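Local atomic coordinates of probable starch synthase 4, chloroplastic/amyloplastic (Arabidopsis thaliana, PDB entry 6GNE), a protein that belongs to the plastid starch synthases, a family of the GT-B glycosyltransferase fold with two Rossmann-like domains, and holds adenosine-5'-diphosphate and glycans in this model. Residues 31-44 with 483-495. Numbering follows the deposited sequence.
Sequences VVAGLGKALQRKGH and WGSSATQYEELYT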
# COMPACT_ATOMS: atom_id res chain seq x y z
N VAL A 31 0.33 -2.87 4.31
CA VAL A 31 -0.97 -3.33 4.76
C VAL A 31 -0.97 -4.80 5.15
O VAL A 31 -1.54 -5.17 6.19
CB VAL A 31 -2.05 -3.02 3.70
CG1 VAL A 31 -3.39 -3.71 4.03
CG2 VAL A 31 -2.23 -1.49 3.59
N VAL A 32 -0.32 -5.63 4.35
CA VAL A 32 -0.31 -7.07 4.62
C VAL A 32 0.30 -7.30 6.00
O VAL A 32 -0.29 -8.01 6.79
CB VAL A 32 0.41 -7.88 3.53
CG1 VAL A 32 0.63 -9.33 3.95
CG2 VAL A 32 -0.43 -7.84 2.26
N ALA A 33 1.43 -6.67 6.29
CA ALA A 33 2.09 -6.78 7.60
C ALA A 33 1.24 -6.16 8.74
O ALA A 33 1.05 -6.75 9.80
CB ALA A 33 3.47 -6.14 7.56
N GLY A 34 0.72 -4.97 8.48
CA GLY A 34 0.02 -4.23 9.50
C GLY A 34 -1.29 -4.87 9.94
O GLY A 34 -1.55 -5.01 11.14
N LEU A 35 -2.11 -5.25 8.96
CA LEU A 35 -3.33 -6.00 9.23
C LEU A 35 -3.02 -7.38 9.80
O LEU A 35 -3.71 -7.82 10.72
CB LEU A 35 -4.18 -6.16 7.96
CG LEU A 35 -5.48 -6.97 8.09
CD1 LEU A 35 -6.39 -6.39 9.17
CD2 LEU A 35 -6.18 -6.95 6.75
N GLY A 36 -2.00 -8.04 9.26
CA GLY A 36 -1.51 -9.30 9.80
C GLY A 36 -1.25 -9.25 11.30
O GLY A 36 -1.75 -10.09 12.05
N LYS A 37 -0.48 -8.26 11.72
CA LYS A 37 -0.11 -8.13 13.13
C LYS A 37 -1.32 -7.77 13.99
O LYS A 37 -1.46 -8.31 15.07
CB LYS A 37 1.01 -7.12 13.35
CG LYS A 37 2.32 -7.56 12.72
CD LYS A 37 3.28 -6.40 12.38
CE LYS A 37 4.09 -5.96 13.59
NZ LYS A 37 5.25 -5.11 13.23
N ALA A 38 -2.18 -6.88 13.50
CA ALA A 38 -3.38 -6.50 14.25
C ALA A 38 -4.25 -7.71 14.51
O ALA A 38 -4.74 -7.88 15.62
CB ALA A 38 -4.16 -5.42 13.53
N LEU A 39 -4.41 -8.57 13.50
CA LEU A 39 -5.16 -9.82 13.64
C LEU A 39 -4.49 -10.78 14.62
O LEU A 39 -5.16 -11.38 15.47
CB LEU A 39 -5.36 -10.49 12.27
CG LEU A 39 -6.25 -9.78 11.26
CD1 LEU A 39 -6.11 -10.42 9.89
CD2 LEU A 39 -7.71 -9.72 11.66
N GLN A 40 -3.18 -10.93 14.51
CA GLN A 40 -2.43 -11.72 15.49
C GLN A 40 -2.62 -11.22 16.95
O GLN A 40 -2.79 -12.04 17.82
CB GLN A 40 -0.95 -11.82 15.11
CG GLN A 40 -0.22 -12.95 15.81
CD GLN A 40 1.29 -12.86 15.62
OE1 GLN A 40 1.95 -12.01 16.24
NE2 GLN A 40 1.84 -13.74 14.78
N ARG A 41 -2.64 -9.92 17.21
CA ARG A 41 -2.92 -9.39 18.56
C ARG A 41 -4.33 -9.74 19.05
O ARG A 41 -4.56 -9.91 20.25
CB ARG A 41 -2.77 -7.86 18.66
CG ARG A 41 -1.42 -7.27 18.25
CD ARG A 41 -0.20 -8.19 18.51
NE ARG A 41 1.03 -7.71 17.82
CZ ARG A 41 1.72 -6.60 18.11
NH1 ARG A 41 2.80 -6.30 17.40
NH2 ARG A 41 1.35 -5.79 19.11
N LYS A 42 -5.28 -9.82 18.12
CA LYS A 42 -6.65 -10.22 18.46
C LYS A 42 -6.81 -11.74 18.74
O LYS A 42 -7.90 -12.18 19.05
CB LYS A 42 -7.63 -9.73 17.39
CG LYS A 42 -7.71 -8.19 17.38
CD LYS A 42 -8.57 -7.59 16.27
CE LYS A 42 -9.92 -7.14 16.82
NZ LYS A 42 -9.83 -5.79 17.44
N GLY A 43 -5.73 -12.51 18.63
CA GLY A 43 -5.70 -13.92 19.01
C GLY A 43 -5.86 -14.90 17.86
O GLY A 43 -6.07 -16.07 18.08
N HIS A 44 -5.78 -14.43 16.63
CA HIS A 44 -5.91 -15.31 15.46
C HIS A 44 -4.55 -15.85 15.08
O HIS A 44 -3.53 -15.20 15.25
CB HIS A 44 -6.53 -14.55 14.27
CG HIS A 44 -7.80 -13.86 14.62
ND1 HIS A 44 -8.97 -14.55 14.87
CD2 HIS A 44 -8.09 -12.55 14.82
CE1 HIS A 44 -9.93 -13.69 15.19
NE2 HIS A 44 -9.41 -12.47 15.17
N TRP A 483 -4.22 -0.11 13.41
CA TRP A 483 -5.24 -0.99 12.81
C TRP A 483 -6.39 -1.33 13.75
O TRP A 483 -7.38 -1.85 13.28
CB TRP A 483 -4.61 -2.28 12.29
CG TRP A 483 -3.97 -2.09 10.99
CD1 TRP A 483 -2.66 -1.77 10.76
CD2 TRP A 483 -4.60 -2.18 9.73
NE1 TRP A 483 -2.44 -1.67 9.41
CE2 TRP A 483 -3.61 -1.91 8.75
CE3 TRP A 483 -5.89 -2.49 9.31
CZ2 TRP A 483 -3.88 -1.91 7.39
CZ3 TRP A 483 -6.16 -2.50 7.94
CH2 TRP A 483 -5.15 -2.20 7.00
N GLY A 484 -6.28 -1.03 15.05
CA GLY A 484 -7.34 -1.32 16.02
C GLY A 484 -8.77 -1.35 15.46
O GLY A 484 -9.47 -2.38 15.43
N SER A 485 -9.18 -0.20 14.96
CA SER A 485 -10.53 -0.02 14.46
C SER A 485 -10.85 -0.85 13.19
O SER A 485 -11.86 -1.58 13.14
CB SER A 485 -10.72 1.45 14.16
OG SER A 485 -12.05 1.74 14.23
N SER A 486 -9.99 -0.74 12.18
CA SER A 486 -10.20 -1.43 10.90
C SER A 486 -9.92 -2.93 10.92
O SER A 486 -10.54 -3.66 10.15
CB SER A 486 -9.39 -0.78 9.78
OG SER A 486 -9.93 0.46 9.50
N ALA A 487 -8.98 -3.38 11.75
CA ALA A 487 -8.79 -4.81 11.96
C ALA A 487 -10.03 -5.49 12.58
O ALA A 487 -10.39 -6.61 12.21
CB ALA A 487 -7.57 -5.06 12.81
N THR A 488 -10.68 -4.80 13.52
CA THR A 488 -11.98 -5.23 14.06
C THR A 488 -13.07 -5.34 12.97
O THR A 488 -13.87 -6.25 13.02
CB THR A 488 -12.47 -4.28 15.20
OG1 THR A 488 -11.46 -4.14 16.20
CG2 THR A 488 -13.65 -4.83 15.89
N GLN A 489 -13.11 -4.43 12.00
CA GLN A 489 -14.09 -4.55 10.90
C GLN A 489 -13.81 -5.75 9.98
O GLN A 489 -14.77 -6.43 9.56
CB GLN A 489 -14.18 -3.33 10.01
CG GLN A 489 -14.55 -2.02 10.66
CD GLN A 489 -14.76 -0.94 9.60
OE1 GLN A 489 -14.10 0.12 9.59
NE2 GLN A 489 -15.67 -1.23 8.66
N TYR A 490 -12.54 -6.01 9.66
CA TYR A 490 -12.17 -7.21 8.90
C TYR A 490 -12.53 -8.50 9.68
O TYR A 490 -13.07 -9.45 9.11
CB TYR A 490 -10.68 -7.22 8.52
CG TYR A 490 -10.30 -6.42 7.28
CD1 TYR A 490 -10.38 -6.97 6.02
CD2 TYR A 490 -9.84 -5.12 7.38
CE1 TYR A 490 -10.02 -6.25 4.89
CE2 TYR A 490 -9.48 -4.40 6.27
CZ TYR A 490 -9.57 -4.96 5.02
OH TYR A 490 -9.23 -4.23 3.90
N GLU A 491 -12.22 -8.51 10.98
CA GLU A 491 -12.52 -9.63 11.86
C GLU A 491 -14.02 -9.97 11.83
O GLU A 491 -14.39 -11.17 11.75
CB GLU A 491 -12.04 -9.31 13.28
CG GLU A 491 -12.38 -10.34 14.36
CD GLU A 491 -12.06 -9.86 15.77
OE1 GLU A 491 -11.34 -10.56 16.50
OE2 GLU A 491 -12.51 -8.76 16.17
N GLU A 492 -14.87 -8.93 11.93
CA GLU A 492 -16.34 -9.10 11.88
C GLU A 492 -16.82 -9.63 10.54
O GLU A 492 -17.77 -10.40 10.51
CB GLU A 492 -17.10 -7.81 12.27
CG GLU A 492 -17.01 -7.46 13.77
CD GLU A 492 -17.44 -6.01 14.15
OE1 GLU A 492 -17.63 -5.13 13.24
OE2 GLU A 492 -17.58 -5.76 15.38
N LEU A 493 -16.16 -9.25 9.44
CA LEU A 493 -16.44 -9.84 8.13
C LEU A 493 -16.04 -11.31 8.07
O LEU A 493 -16.81 -12.12 7.55
CB LEU A 493 -15.78 -9.05 7.00
CG LEU A 493 -16.28 -7.62 6.76
CD1 LEU A 493 -15.32 -6.88 5.83
CD2 LEU A 493 -17.73 -7.52 6.26
N TYR A 494 -14.87 -11.64 8.62
CA TYR A 494 -14.39 -13.02 8.69
C TYR A 494 -15.33 -13.94 9.47
O TYR A 494 -15.72 -15.00 8.97
CB TYR A 494 -13.02 -13.11 9.37
CG TYR A 494 -11.81 -12.51 8.67
CD1 TYR A 494 -11.85 -12.04 7.35
CD2 TYR A 494 -10.59 -12.44 9.34
CE1 TYR A 494 -10.73 -11.50 6.74
CE2 TYR A 494 -9.48 -11.91 8.74
CZ TYR A 494 -9.55 -11.44 7.44
OH TYR A 494 -8.42 -10.94 6.88
N THR A 495 -15.66 -13.55 10.70
CA THR A 495 -16.55 -14.35 11.56
C THR A 495 -17.94 -14.50 10.95
O THR A 495 -18.47 -15.59 10.95
CB THR A 495 -16.67 -13.80 13.00
OG1 THR A 495 -16.92 -12.39 12.96
CG2 THR A 495 -15.40 -14.07 13.79
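Trp483 lies flat against helix 31-41, one indole face over the peptide that joins Gly34 to Leu35. In this GT-B fold, the C-terminal helix 484-499 crosses back to pack on the N-terminal domain. The axes of segments 31-41 and 484-495 cross at -75° and come within 9.5 Å. Gly34 has no side chain, which lets Trp483 NE1 come within 3.4 Å of Gly34 C. Leu35 CB makes a CH-pi contact over the six-membered ring of Trp483, 4.0 Å from its centroid. Leu35 CG is anti to the backbone N (chi1 178°), and this carries the methyl groups on to helix 484-495. There CD2 stands over the centre of the Tyr490 ring in a second CH-pi contact, while CD1 lies beside Ala487. Leu39 CD1 meets Tyr494 at the ring edge. The hydroxyl of Tyr494 bonds to His143 on strand 141-145. Val31 CG1 touches the far end of the indole, and Val31 also lines the glycan pocket, against the bound AC1. Past the Schellman motif at Gly43, His44 NE2 donates to Glu491 OE1 (3.0 Å), with ring and carboxylate planes 80° apart. The Lys42 chain bends near its end, and NZ reaches Thr488 OG1 at 2.6 Å; that hydroxyl donates to Gly484 O.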